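Long-range contacts in proteasome assembly chaperone family protein (Thermoplasma acidophilum, PDB 3GAA), which is of unknown function but may be a proteasome assembly chaperone of the PAC2 family: residues R22-P27 with T88-M93; T37-L42 with F185-S190; H54-L59 with I81-S86; L110-D115 with L176-T181. One frame throughout, in Å; residues are numbered along the deposited sequence.

In the fold
From the N terminus, the loop 22-27 comes first and is met again by 88-93, so contact 1 closes a loop of some sixty residues and starts the pairing of strands 28-32 and 89-94. Contact 3 is nested inside that loop and adds strands 54-60 and 79-83 at one edge of this chain's mixed sheet. Contact 2 opens within the same loop, at the start of helix 39-51, but closes far later on strand 181-190; it therefore crosses contact 1 and encloses contacts 3 and 4. Contact 4 joins helix 103-117 to the end of helix 166-178. Trp113 of that first helix packs against residues of contacts 1 and 3, linking three of the four.

Contact 1 (R22-P27 with T88-M93)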
loop_
_atom_site.group_PDB
_atom_site.type_symbol
_atom_site.label_atom_id
_atom_site.label_comp_id
_atom_site.label_asym_id
_atom_site.label_seq_id
_atom_site.Cartn_x
_atom_site.Cartn_y
_atom_site.Cartn_z
ATOM N N ARG A 22 9.137 26.000 -10.039
ATOM C CA ARG A 22 10.158 26.373 -11.046
ATOM C C ARG A 22 9.616 27.327 -12.109
ATOM O O ARG A 22 10.269 28.294 -12.441
ATOM C CB ARG A 22 10.727 25.099 -11.705
ATOM C CG ARG A 22 11.980 25.264 -12.571
ATOM C CD ARG A 22 12.757 23.891 -12.724
ATOM N NE ARG A 22 13.115 23.376 -11.391
ATOM C CZ ARG A 22 14.013 23.950 -10.581
ATOM N NH1 ARG A 22 14.700 25.022 -10.969
ATOM N NH2 ARG A 22 14.237 23.439 -9.379
ATOM N N ASN A 23 8.421 27.060 -12.626
ATOM C CA ASN A 23 7.845 27.939 -13.647
ATOM C C ASN A 23 6.831 28.966 -13.050
ATOM O O ASN A 23 5.789 29.262 -13.667
ATOM C CB ASN A 23 7.266 27.110 -14.827
ATOM C CG ASN A 23 6.203 26.119 -14.382
ATOM O OD1 ASN A 23 5.819 26.110 -13.218
ATOM N ND2 ASN A 23 5.733 25.278 -15.292
ATOM N N TYR A 24 7.157 29.488 -11.853
ATOM C CA TYR A 24 6.403 30.553 -11.185
ATOM C C TYR A 24 7.346 31.450 -10.441
ATOM O O TYR A 24 8.113 30.980 -9.597
ATOM C CB TYR A 24 5.397 30.003 -10.174
ATOM C CG TYR A 24 4.207 29.412 -10.839
ATOM C CD1 TYR A 24 3.282 30.224 -11.442
ATOM C CD2 TYR A 24 4.024 28.042 -10.909
ATOM C CE1 TYR A 24 2.185 29.701 -12.081
ATOM C CE2 TYR A 24 2.912 27.494 -11.547
ATOM C CZ TYR A 24 2.012 28.342 -12.137
ATOM O OH TYR A 24 0.937 27.861 -12.813
ATOM N N ASN A 25 7.266 32.748 -10.724
ATOM C CA ASN A 25 8.073 33.741 -10.023
ATOM C C ASN A 25 7.317 34.218 -8.834
ATOM O O ASN A 25 6.778 35.298 -8.815
ATOM C CB ASN A 25 8.440 34.880 -10.968
ATOM C CG ASN A 25 9.145 34.353 -12.242
ATOM O OD1 ASN A 25 10.256 33.811 -12.145
ATOM N ND2 ASN A 25 8.478 34.441 -13.423
ATOM N N ASN A 26 7.216 33.355 -7.852
ATOM C CA ASN A 26 6.811 33.751 -6.494
ATOM C C ASN A 26 5.481 34.473 -6.210
ATOM O O ASN A 26 5.427 35.425 -5.432
ATOM C CB ASN A 26 7.939 34.511 -5.864
ATOM C CG ASN A 26 8.356 33.843 -4.640
ATOM O OD1 ASN A 26 8.949 32.736 -4.715
ATOM N ND2 ASN A 26 7.928 34.384 -3.475
ATOM N N PRO A 27 4.404 33.943 -6.784
ATOM C CA PRO A 27 3.220 34.701 -7.108
ATOM C C PRO A 27 2.400 35.095 -5.909
ATOM O O PRO A 27 2.488 34.442 -4.872
ATOM C CB PRO A 27 2.439 33.726 -7.981
ATOM C CG PRO A 27 2.876 32.386 -7.528
ATOM C CD PRO A 27 4.279 32.527 -7.164
ATOM N N THR A 88 3.457 35.927 -11.736
ATOM C CA THR A 88 3.580 36.628 -10.465
ATOM C C THR A 88 2.251 36.900 -9.756
ATOM O O THR A 88 2.254 37.336 -8.619
ATOM C CB THR A 88 4.237 37.993 -10.672
ATOM O OG1 THR A 88 3.796 38.517 -11.926
ATOM C CG2 THR A 88 5.752 37.878 -10.678
ATOM N N VAL A 89 1.116 36.656 -10.396
ATOM C CA VAL A 89 -0.170 36.817 -9.723
ATOM C C VAL A 89 -1.034 35.657 -10.185
ATOM O O VAL A 89 -1.201 35.435 -11.390
ATOM C CB VAL A 89 -0.895 38.144 -10.122
ATOM C CG1 VAL A 89 -2.248 38.242 -9.430
ATOM C CG2 VAL A 89 -0.041 39.385 -9.858
ATOM N N LEU A 90 -1.571 34.915 -9.237
ATOM C CA LEU A 90 -2.517 33.922 -9.594
ATOM C C LEU A 90 -3.880 34.377 -9.100
ATOM O O LEU A 90 -3.996 35.168 -8.140
ATOM C CB LEU A 90 -2.146 32.580 -8.969
ATOM C CG LEU A 90 -0.771 31.965 -9.277
ATOM C CD1 LEU A 90 -0.707 30.625 -8.634
ATOM C CD2 LEU A 90 -0.500 31.801 -10.729
ATOM N N VAL A 91 -4.916 33.880 -9.756
ATOM C CA VAL A 91 -6.267 34.017 -9.228
ATOM C C VAL A 91 -6.943 32.649 -9.158
ATOM O O VAL A 91 -6.890 31.867 -10.090
ATOM C CB VAL A 91 -7.161 34.965 -10.045
ATOM C CG1 VAL A 91 -8.624 34.776 -9.577
ATOM C CG2 VAL A 91 -6.607 36.468 -9.987
ATOM N N ALA A 92 -7.537 32.363 -8.011
ATOM C CA ALA A 92 -8.239 31.142 -7.806
ATOM C C ALA A 92 -9.659 31.591 -7.638
ATOM O O ALA A 92 -9.922 32.466 -6.816
ATOM C CB ALA A 92 -7.719 30.468 -6.562
ATOM N N MET A 93 -10.563 31.052 -8.446
ATOM C CA MET A 93 -11.986 31.377 -8.295
ATOM C C MET A 93 -12.859 30.200 -8.420
ATOM O O MET A 93 -12.617 29.316 -9.237
ATOM C CB MET A 93 -12.506 32.389 -9.308
ATOM C CG MET A 93 -12.485 31.991 -10.789
ATOM S SD MET A 93 -13.032 33.502 -11.645
ATOM C CE MET A 93 -12.633 33.372 -13.383
#
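Thr88 O receives the CA-H of Pro27 in a CA-H...O contact, with Pro27 CA and Thr88 O 3.2 Å apart and an angle of 128° at the hydrogen. The site illustrates how a loop is led into a parallel strand pair: directly after Pro27 the chain becomes strand 28-32, and backbone hydrogen bonds tie Val28 to Thr88 and Leu90, and Leu90 in turn to Leu30. Ahead of this pairing, apolar side chains of the loop pack across to strand 89-94. Leu90 touches two of them. With CG anti to its carbonyl carbon (chi1 -58°), it lies beside Pro27 and points the same way, Leu90 CG resting 3.9 Å from Pro27 CB. Its two methyls then divide the work. CD1 comes within 4.1 Å of Pro27 CG, while CD2 reaches Tyr24 CE1 at 3.7 Å, the aromatic side chain crossing the leucine at about a right angle. Helix 103-117 packs over the same group, Trp113 and Val117 touching Leu90, and Val117 also touching Tyr24 and Pro27. With an alanine here both methyls would be gone, and the gap opened between Tyr24, Pro27 and the helix would probably set the tyrosine ring free to shift. Towards the surface the contact passes to Asn25 and Thr88. Asn25 forms the centre of an inverse gamma turn and hydrogen-bonds through ND2 to Ser86 O, just before the strand. From this turn Asn25 CB approaches Thr88 CG2 at 4.0 Å, and Asn25 O lies 3.3 Å from the same methyl.

Contact 2 (T37-L42 with F185-S190)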
loop_
_atom_site.group_PDB
_atom_site.type_symbol
_atom_site.label_atom_id
_atom_site.label_comp_id
_atom_site.label_asym_id
_atom_site.label_seq_id
_atom_site.Cartn_x
_atom_site.Cartn_y
_atom_site.Cartn_z
ATOM N N THR A 37 -22.234 37.525 -0.210
ATOM C CA THR A 37 -22.140 38.501 -1.300
ATOM C C THR A 37 -21.547 37.823 -2.525
ATOM O O THR A 37 -20.948 36.780 -2.413
ATOM C CB THR A 37 -21.290 39.710 -0.881
ATOM O OG1 THR A 37 -19.898 39.444 -1.098
ATOM C CG2 THR A 37 -21.521 40.037 0.629
ATOM N N PRO A 38 -21.744 38.407 -3.705
ATOM C CA PRO A 38 -21.051 37.993 -4.937
ATOM C C PRO A 38 -19.700 38.692 -5.157
ATOM O O PRO A 38 -19.068 38.442 -6.196
ATOM C CB PRO A 38 -22.011 38.446 -6.043
ATOM C CG PRO A 38 -22.694 39.635 -5.490
ATOM C CD PRO A 38 -22.680 39.516 -3.971
ATOM N N THR A 39 -19.243 39.539 -4.211
ATOM C CA THR A 39 -18.157 40.417 -4.528
ATOM C C THR A 39 -16.792 39.724 -4.671
ATOM O O THR A 39 -15.996 40.178 -5.468
ATOM C CB THR A 39 -18.116 41.757 -3.708
ATOM O OG1 THR A 39 -17.031 41.758 -2.808
ATOM C CG2 THR A 39 -19.379 42.083 -2.975
ATOM N N GLY A 40 -16.507 38.627 -3.982
ATOM C CA GLY A 40 -15.268 37.874 -4.256
ATOM C C GLY A 40 -15.106 37.359 -5.699
ATOM O O GLY A 40 -14.073 37.589 -6.334
ATOM N N VAL A 41 -16.127 36.663 -6.217
ATOM C CA VAL A 41 -16.096 36.124 -7.597
ATOM C C VAL A 41 -16.129 37.256 -8.619
ATOM O O VAL A 41 -15.498 37.202 -9.670
ATOM C CB VAL A 41 -17.247 35.125 -7.872
ATOM C CG1 VAL A 41 -17.104 33.872 -6.996
ATOM C CG2 VAL A 41 -18.518 35.745 -7.562
ATOM N N LEU A 42 -16.844 38.312 -8.304
ATOM C CA LEU A 42 -16.816 39.470 -9.160
ATOM C C LEU A 42 -15.452 40.092 -9.187
ATOM O O LEU A 42 -15.009 40.467 -10.238
ATOM C CB LEU A 42 -17.860 40.479 -8.726
ATOM C CG LEU A 42 -19.317 40.044 -8.979
ATOM C CD1 LEU A 42 -20.249 41.140 -8.446
ATOM C CD2 LEU A 42 -19.577 39.778 -10.460
ATOM N N PHE A 185 -9.487 40.718 2.573
ATOM C CA PHE A 185 -10.143 42.016 2.594
ATOM C C PHE A 185 -11.663 41.792 2.488
ATOM O O PHE A 185 -12.133 40.942 1.707
ATOM C CB PHE A 185 -9.671 42.868 1.426
ATOM C CG PHE A 185 -8.223 43.286 1.494
ATOM C CD1 PHE A 185 -7.743 44.020 2.556
ATOM C CD2 PHE A 185 -7.375 43.000 0.482
ATOM C CE1 PHE A 185 -6.475 44.425 2.615
ATOM C CE2 PHE A 185 -6.055 43.410 0.542
ATOM C CZ PHE A 185 -5.616 44.107 1.615
ATOM N N ILE A 186 -12.418 42.525 3.301
ATOM C CA ILE A 186 -13.863 42.495 3.255
ATOM C C ILE A 186 -14.443 43.902 3.071
ATOM O O ILE A 186 -13.974 44.913 3.630
ATOM C CB ILE A 186 -14.485 41.871 4.507
ATOM C CG1 ILE A 186 -13.821 40.524 4.847
ATOM C CG2 ILE A 186 -15.944 41.628 4.252
ATOM C CD1 ILE A 186 -12.634 40.629 5.845
ATOM N N THR A 187 -15.480 43.972 2.253
ATOM C CA THR A 187 -16.077 45.256 1.973
ATOM C C THR A 187 -17.600 45.138 2.073
ATOM O O THR A 187 -18.136 44.179 1.651
ATOM C CB THR A 187 -15.591 45.766 0.615
ATOM O OG1 THR A 187 -15.739 47.182 0.587
ATOM C CG2 THR A 187 -16.377 45.145 -0.537
ATOM N N PRO A 188 -18.282 46.104 2.684
ATOM C CA PRO A 188 -19.729 45.995 2.723
ATOM C C PRO A 188 -20.302 46.046 1.322
ATOM O O PRO A 188 -19.874 46.848 0.503
ATOM C CB PRO A 188 -20.167 47.237 3.498
ATOM C CG PRO A 188 -18.941 47.926 3.963
ATOM C CD PRO A 188 -17.808 47.416 3.170
ATOM N N THR A 189 -21.278 45.209 1.047
ATOM C CA THR A 189 -21.869 45.193 -0.272
ATOM C C THR A 189 -23.412 45.001 -0.223
ATOM O O THR A 189 -23.935 44.222 0.576
ATOM C CB THR A 189 -21.067 44.188 -1.229
ATOM O OG1 THR A 189 -21.938 43.566 -2.186
ATOM C CG2 THR A 189 -20.313 43.159 -0.466
ATOM N N SER A 190 -24.134 45.744 -1.050
ATOM C CA SER A 190 -25.598 45.745 -1.034
ATOM C C SER A 190 -26.220 44.410 -1.443
ATOM O O SER A 190 -25.918 43.862 -2.498
ATOM C CB SER A 190 -26.088 46.813 -2.026
ATOM O OG SER A 190 -27.491 46.725 -2.234
#
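Thr37 meets Thr189 with its methyl branch, Thr37 CG2 lying 3.5 Å from Thr189 CG2, a methyl whose modelled place is in some doubt, and it uses its other branch for quite a different task. Thr37 OG1 accepts a hydrogen bond from Thr39 N, 3.2 Å long and fairly straight at 161°, which caps the turn leading into helix 39-51. The torsion explains this division of labour: OG1 sits between the backbone N and the carbonyl carbon (chi1 85°) and faces the start of the helix, while CG2 is left for the strand. Pro38, next along, skirts the contact, its CD standing 4.5 Å from Thr189 OG1. Its side chain instead packs on Ile230 and Glu234 of helix 219-243. Thr39 opens the helix with its CB toward the strand, OG1 4.1 Å from Thr187 CG2. Its methyl is directed at the side chain of Thr189, although the separation there is modelled too short to be trusted. Thr187 CG2 is the branch that nears Thr39, the hydroxyl, anti to the backbone N (chi1 -157°), being hydrogen-bonded to Pro138 O. Ala198 of helix 196-210 touches both Thr39 and Thr189. The arrangement is that of an alpha/beta fold, in which the capped N-terminal turn of a beta-alpha-beta crossover helix packs beside the end of another strand of the sheet.

Contact 3 (H54-L59 with I81-S86); sequences HQVAHL and IYANNS
His54 N donates to Ala83 O at 2.9 Å, and Ala83 N returns the bond to His54 O; this hydrogen-bonded pair begins an antiparallel strand pairing that a classic beta bulge soon interrupts. The side chain of His54 folds back over it. From CB the torsion places CG between the backbone N and the carbonyl carbon (chi1 67°), which carries the ring across the neighbouring strand. Ala83 O consequently lies over one ring face, 3.2 Å above the plane and offset toward the rim near ND1. Further out, His54 CE1 comes to 3.3 Å from Asn84 O, and at the tip His54 NE2 stands 3.7 Å from Ala83 CB. Were the ring cut back to an alanine, Ala83 O would probably lose its cover and Ala83 CB its neighbour NE2. At the bulge Val56 and Ala57 both face Ile81. Ile81 O takes two donors, Val56 N at 3.0 Å and Ala57 N at 3.3 Å, the second less straight at 136°. The bulge lets Ala57 follow Val56 without the usual alternation; Val56 points toward strand 79-83, where Val56 CG2 touches Ala83 CB at 3.6 Å, and Trp113 of helix 103-117 packs against the valine. From the bulge onward, Ala57, His58 and Leu59 pair with a strand of the third subunit, continuing the sheet across the interface. Back at the non-hydrogen-bonded pair, Gln55 CG sits over one face of the Tyr82 ring, 3.9 Å from CE1.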
loop_
_atom_site.group_PDB
_atom_site.type_symbol
_atom_site.label_atom_id
_atom_site.label_comp_id
_atom_site.label_asym_id
_atom_site.label_seq_id
_atom_site.Cartn_x
_atom_site.Cartn_y
_atom_site.Cartn_z
ATOM N N HIS A 54 -4.454 33.984 -17.996
ATOM C CA HIS A 54 -4.678 32.816 -18.806
ATOM C C HIS A 54 -4.933 31.638 -17.872
ATOM O O HIS A 54 -4.469 31.607 -16.716
ATOM C CB HIS A 54 -3.454 32.568 -19.748
ATOM C CG HIS A 54 -2.180 32.192 -19.037
ATOM N ND1 HIS A 54 -1.172 33.100 -18.778
ATOM C CD2 HIS A 54 -1.756 31.009 -18.517
ATOM C CE1 HIS A 54 -0.182 32.499 -18.129
ATOM N NE2 HIS A 54 -0.503 31.227 -17.969
ATOM N N GLN A 55 -5.688 30.651 -18.357
ATOM C CA GLN A 55 -6.015 29.520 -17.496
ATOM C C GLN A 55 -4.805 28.599 -17.268
ATOM O O GLN A 55 -4.040 28.377 -18.152
ATOM C CB GLN A 55 -7.209 28.754 -18.042
ATOM C CG GLN A 55 -8.021 28.203 -16.885
ATOM C CD GLN A 55 -9.049 27.177 -17.264
ATOM O OE1 GLN A 55 -9.735 27.289 -18.282
ATOM N NE2 GLN A 55 -9.201 26.186 -16.401
ATOM N N VAL A 56 -4.659 28.060 -16.084
ATOM C CA VAL A 56 -3.476 27.364 -15.701
ATOM C C VAL A 56 -3.762 26.047 -14.964
ATOM O O VAL A 56 -2.945 25.160 -14.926
ATOM C CB VAL A 56 -2.722 28.327 -14.793
ATOM C CG1 VAL A 56 -2.430 27.735 -13.425
ATOM C CG2 VAL A 56 -1.517 28.840 -15.474
ATOM N N ALA A 57 -4.924 25.918 -14.354
ATOM C CA ALA A 57 -5.233 24.751 -13.525
ATOM C C ALA A 57 -6.737 24.680 -13.247
ATOM O O ALA A 57 -7.442 25.682 -13.308
ATOM C CB ALA A 57 -4.452 24.823 -12.219
ATOM N N HIS A 58 -7.238 23.480 -12.996
ATOM C CA HIS A 58 -8.594 23.307 -12.445
ATOM C C HIS A 58 -8.403 22.607 -11.124
ATOM O O HIS A 58 -7.444 21.873 -10.984
ATOM C CB HIS A 58 -9.458 22.389 -13.297
ATOM C CG HIS A 58 -9.796 22.924 -14.641
ATOM N ND1 HIS A 58 -10.969 23.604 -14.894
ATOM C CD2 HIS A 58 -9.149 22.837 -15.825
ATOM C CE1 HIS A 58 -11.014 23.946 -16.168
ATOM N NE2 HIS A 58 -9.927 23.484 -16.760
ATOM N N LEU A 59 -9.329 22.830 -10.188
ATOM C CA LEU A 59 -9.393 22.089 -8.938
ATOM C C LEU A 59 -10.550 21.099 -9.075
ATOM O O LEU A 59 -11.721 21.459 -9.164
ATOM C CB LEU A 59 -9.544 23.027 -7.747
ATOM C CG LEU A 59 -9.302 22.443 -6.353
ATOM C CD1 LEU A 59 -8.883 23.520 -5.369
ATOM C CD2 LEU A 59 -10.536 21.776 -5.788
ATOM N N ILE A 81 -8.132 28.245 -11.951
ATOM C CA ILE A 81 -7.012 28.993 -11.446
ATOM C C ILE A 81 -6.281 29.604 -12.606
ATOM O O ILE A 81 -5.978 28.926 -13.552
ATOM C CB ILE A 81 -6.072 28.114 -10.623
ATOM C CG1 ILE A 81 -6.895 27.403 -9.526
ATOM C CG2 ILE A 81 -4.905 28.949 -10.077
ATOM C CD1 ILE A 81 -6.089 26.563 -8.649
ATOM N N TYR A 82 -6.002 30.894 -12.512
ATOM C CA TYR A 82 -5.362 31.616 -13.577
ATOM C C TYR A 82 -4.061 32.208 -13.134
ATOM O O TYR A 82 -3.875 32.463 -11.959
ATOM C CB TYR A 82 -6.224 32.781 -14.001
ATOM C CG TYR A 82 -7.537 32.387 -14.587
ATOM C CD1 TYR A 82 -7.716 32.358 -15.991
ATOM C CD2 TYR A 82 -8.637 32.109 -13.769
ATOM C CE1 TYR A 82 -8.944 32.030 -16.568
ATOM C CE2 TYR A 82 -9.886 31.780 -14.344
ATOM C CZ TYR A 82 -10.008 31.757 -15.748
ATOM O OH TYR A 82 -11.185 31.424 -16.335
ATOM N N ALA A 83 -3.211 32.469 -14.115
ATOM C CA ALA A 83 -1.924 33.104 -13.966
ATOM C C ALA A 83 -1.872 34.285 -14.904
ATOM O O ALA A 83 -2.408 34.262 -15.997
ATOM C CB ALA A 83 -0.862 32.160 -14.360
ATOM N N ASN A 84 -1.200 35.328 -14.472
ATOM C CA ASN A 84 -0.771 36.371 -15.375
ATOM C C ASN A 84 0.485 35.930 -16.138
ATOM O O ASN A 84 0.974 34.799 -16.041
ATOM C CB ASN A 84 -0.559 37.702 -14.628
ATOM C CG ASN A 84 0.689 37.723 -13.799
ATOM O OD1 ASN A 84 1.272 38.765 -13.585
ATOM N ND2 ASN A 84 1.104 36.582 -13.324
ATOM N N ASN A 85 1.005 36.838 -16.929
ATOM C CA ASN A 85 1.985 36.448 -17.898
ATOM C C ASN A 85 3.353 36.154 -17.311
ATOM O O ASN A 85 4.037 35.262 -17.751
ATOM C CB ASN A 85 2.098 37.538 -18.939
ATOM C CG ASN A 85 2.302 36.975 -20.299
ATOM O OD1 ASN A 85 1.416 37.077 -21.139
ATOM N ND2 ASN A 85 3.441 36.310 -20.513
ATOM N N SER A 86 3.747 36.923 -16.312
ATOM C CA SER A 86 4.997 36.704 -15.605
ATOM C C SER A 86 4.861 35.633 -14.580
ATOM O O SER A 86 5.820 35.320 -13.917
ATOM C CB SER A 86 5.343 37.972 -14.900
ATOM O OG SER A 86 4.542 38.982 -15.487
#

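Contact 4 (L110-D115 with L176-T181); sequences LMNWID and LVRKIT
Arg178 NH1 and Asp115 OD2 form a salt bridge that joins helix 103-117 to the end of helix 166-178, just where a Schellman motif turns the chain toward strand 181-190. The bond is 3.0 Å long, with an angle of 159° at the hydrogen. It lies in the guanidinium plane but uses the anti lone pair of the carboxylate, and the two flat groups are turned 74° apart. This is the closely packed side. The arginine, extended from CG to NE, slides past Met111 in the opposite direction, so that Met111 CB comes within 3.7 Å of Arg178 NE. Met111 O stands 3.6 Å above the centre of the guanidinium face, where its partial negative charge probably suits the cation. NE itself is bridged to Glu174 OE1, one helical turn back, which helps fix the rotation of the group. Beside the charged pair Met111, bent at chi2 and chi3, meets Ile180 tip to tip, CE to CD1 3.9 Å, and also packs on Ile122 of the sheet. The contrast lies at the margins. Asn112, partly exposed, crosses Arg178 at about a right angle, the two planes nearly perpendicular. Lys179, whose positive phi (51°) belongs to the Schellman turn, points away into an exposed position near Glu13 of the second subunit. Unlike these two, Asp115 stays buried: its OD1 is salt-bridged to Arg22 NH2 of the second subunit, while Ile180 CD1 rests 3.7 Å from this same oxygen, Asp115 OD1.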
loop_
_atom_site.group_PDB
_atom_site.type_symbol
_atom_site.label_atom_id
_atom_site.label_comp_id
_atom_site.label_asym_id
_atom_site.label_seq_id
_atom_site.Cartn_x
_atom_site.Cartn_y
_atom_site.Cartn_z
ATOM N N LEU A 110 -6.432 23.099 -2.403
ATOM C CA LEU A 110 -5.959 24.385 -2.900
ATOM C C LEU A 110 -4.646 24.811 -2.274
ATOM O O LEU A 110 -3.714 25.206 -2.993
ATOM C CB LEU A 110 -6.989 25.484 -2.663
ATOM C CG LEU A 110 -6.730 26.778 -3.416
ATOM C CD1 LEU A 110 -6.730 26.561 -4.940
ATOM C CD2 LEU A 110 -7.784 27.724 -2.999
ATOM N N MET A 111 -4.553 24.731 -0.952
ATOM C CA MET A 111 -3.347 25.205 -0.313
ATOM C C MET A 111 -2.152 24.322 -0.536
ATOM O O MET A 111 -1.045 24.821 -0.436
ATOM C CB MET A 111 -3.569 25.533 1.154
ATOM C CG MET A 111 -4.351 26.877 1.322
ATOM S SD MET A 111 -3.462 28.252 0.533
ATOM C CE MET A 111 -1.867 28.096 1.453
ATOM N N ASN A 112 -2.352 23.045 -0.876
ATOM C CA ASN A 112 -1.239 22.180 -1.298
ATOM C C ASN A 112 -0.661 22.625 -2.629
ATOM O O ASN A 112 0.532 22.688 -2.804
ATOM C CB ASN A 112 -1.655 20.702 -1.425
ATOM C CG ASN A 112 -1.613 19.956 -0.099
ATOM O OD1 ASN A 112 -2.533 19.208 0.241
ATOM N ND2 ASN A 112 -0.537 20.147 0.661
ATOM N N TRP A 113 -1.506 22.941 -3.577
ATOM C CA TRP A 113 -1.008 23.338 -4.877
ATOM C C TRP A 113 -0.341 24.693 -4.785
ATOM O O TRP A 113 0.665 24.917 -5.396
ATOM C CB TRP A 113 -2.183 23.405 -5.835
ATOM C CG TRP A 113 -1.859 23.711 -7.214
ATOM C CD1 TRP A 113 -1.675 22.830 -8.174
ATOM C CD2 TRP A 113 -1.754 25.019 -7.817
ATOM N NE1 TRP A 113 -1.434 23.477 -9.366
ATOM C CE2 TRP A 113 -1.453 24.825 -9.166
ATOM C CE3 TRP A 113 -1.878 26.328 -7.335
ATOM C CZ2 TRP A 113 -1.266 25.874 -10.062
ATOM C CZ3 TRP A 113 -1.691 27.388 -8.239
ATOM C CH2 TRP A 113 -1.383 27.138 -9.590
ATOM N N ILE A 114 -0.946 25.593 -4.024
ATOM C CA ILE A 114 -0.455 26.928 -3.909
ATOM C C ILE A 114 0.845 26.911 -3.153
ATOM O O ILE A 114 1.736 27.631 -3.495
ATOM C CB ILE A 114 -1.488 27.844 -3.225
ATOM C CG1 ILE A 114 -2.602 28.149 -4.198
ATOM C CG2 ILE A 114 -0.909 29.171 -2.867
ATOM C CD1 ILE A 114 -3.716 28.911 -3.562
ATOM N N ASP A 115 0.968 26.105 -2.117
ATOM C CA ASP A 115 2.224 26.033 -1.353
ATOM C C ASP A 115 3.326 25.568 -2.314
ATOM O O ASP A 115 4.426 26.090 -2.298
ATOM C CB ASP A 115 2.090 25.074 -0.137
ATOM C CG ASP A 115 3.073 25.395 1.018
ATOM O OD1 ASP A 115 4.062 26.123 0.719
ATOM O OD2 ASP A 115 2.850 24.901 2.205
ATOM N N LEU A 176 -1.730 29.911 8.165
ATOM C CA LEU A 176 -1.100 30.091 9.463
ATOM C C LEU A 176 -0.242 28.872 9.772
ATOM O O LEU A 176 0.851 29.003 10.249
ATOM C CB LEU A 176 -2.109 30.295 10.577
ATOM C CG LEU A 176 -2.693 31.668 10.988
ATOM C CD1 LEU A 176 -1.918 32.834 10.447
ATOM C CD2 LEU A 176 -4.235 31.791 10.710
ATOM N N VAL A 177 -0.705 27.689 9.473
ATOM C CA VAL A 177 0.106 26.526 9.741
ATOM C C VAL A 177 1.308 26.370 8.792
ATOM O O VAL A 177 2.444 26.019 9.188
ATOM C CB VAL A 177 -0.725 25.274 9.691
ATOM C CG1 VAL A 177 0.209 24.165 9.825
ATOM C CG2 VAL A 177 -1.808 25.313 10.867
ATOM N N ARG A 178 1.080 26.659 7.530
ATOM C CA ARG A 178 2.136 26.541 6.553
ATOM C C ARG A 178 3.167 27.645 6.621
ATOM O O ARG A 178 4.146 27.577 5.915
ATOM C CB ARG A 178 1.518 26.522 5.171
ATOM C CG ARG A 178 0.744 25.259 4.917
ATOM C CD ARG A 178 -0.070 25.406 3.680
ATOM N NE ARG A 178 -1.000 24.306 3.456
ATOM C CZ ARG A 178 -0.670 23.188 2.839
ATOM N NH1 ARG A 178 0.559 23.030 2.396
ATOM N NH2 ARG A 178 -1.559 22.239 2.628
ATOM N N LYS A 179 2.949 28.644 7.467
ATOM C CA LYS A 179 3.698 29.909 7.473
ATOM C C LYS A 179 3.815 30.654 6.150
ATOM O O LYS A 179 4.856 31.147 5.814
ATOM C CB LYS A 179 5.067 29.713 8.108
ATOM C CG LYS A 179 4.996 29.633 9.627
ATOM C CD LYS A 179 6.224 30.328 10.305
ATOM C CE LYS A 179 6.083 31.884 10.324
ATOM N NZ LYS A 179 5.037 32.396 11.319
ATOM N N ILE A 180 2.737 30.718 5.394
ATOM C CA ILE A 180 2.620 31.647 4.264
ATOM C C ILE A 180 1.708 32.789 4.713
ATOM O O ILE A 180 0.783 32.545 5.484
ATOM C CB ILE A 180 1.905 31.013 3.096
ATOM C CG1 ILE A 180 2.596 29.713 2.690
ATOM C CG2 ILE A 180 1.812 32.022 1.964
ATOM C CD1 ILE A 180 1.908 29.004 1.567
ATOM N N THR A 181 1.945 34.004 4.233
ATOM C CA THR A 181 1.179 35.170 4.671
ATOM C C THR A 181 -0.153 35.089 4.019
ATOM O O THR A 181 -0.195 34.990 2.804
ATOM C CB THR A 181 1.806 36.502 4.216
ATOM O OG1 THR A 181 3.109 36.597 4.776
ATOM C CG2 THR A 181 0.948 37.685 4.694
#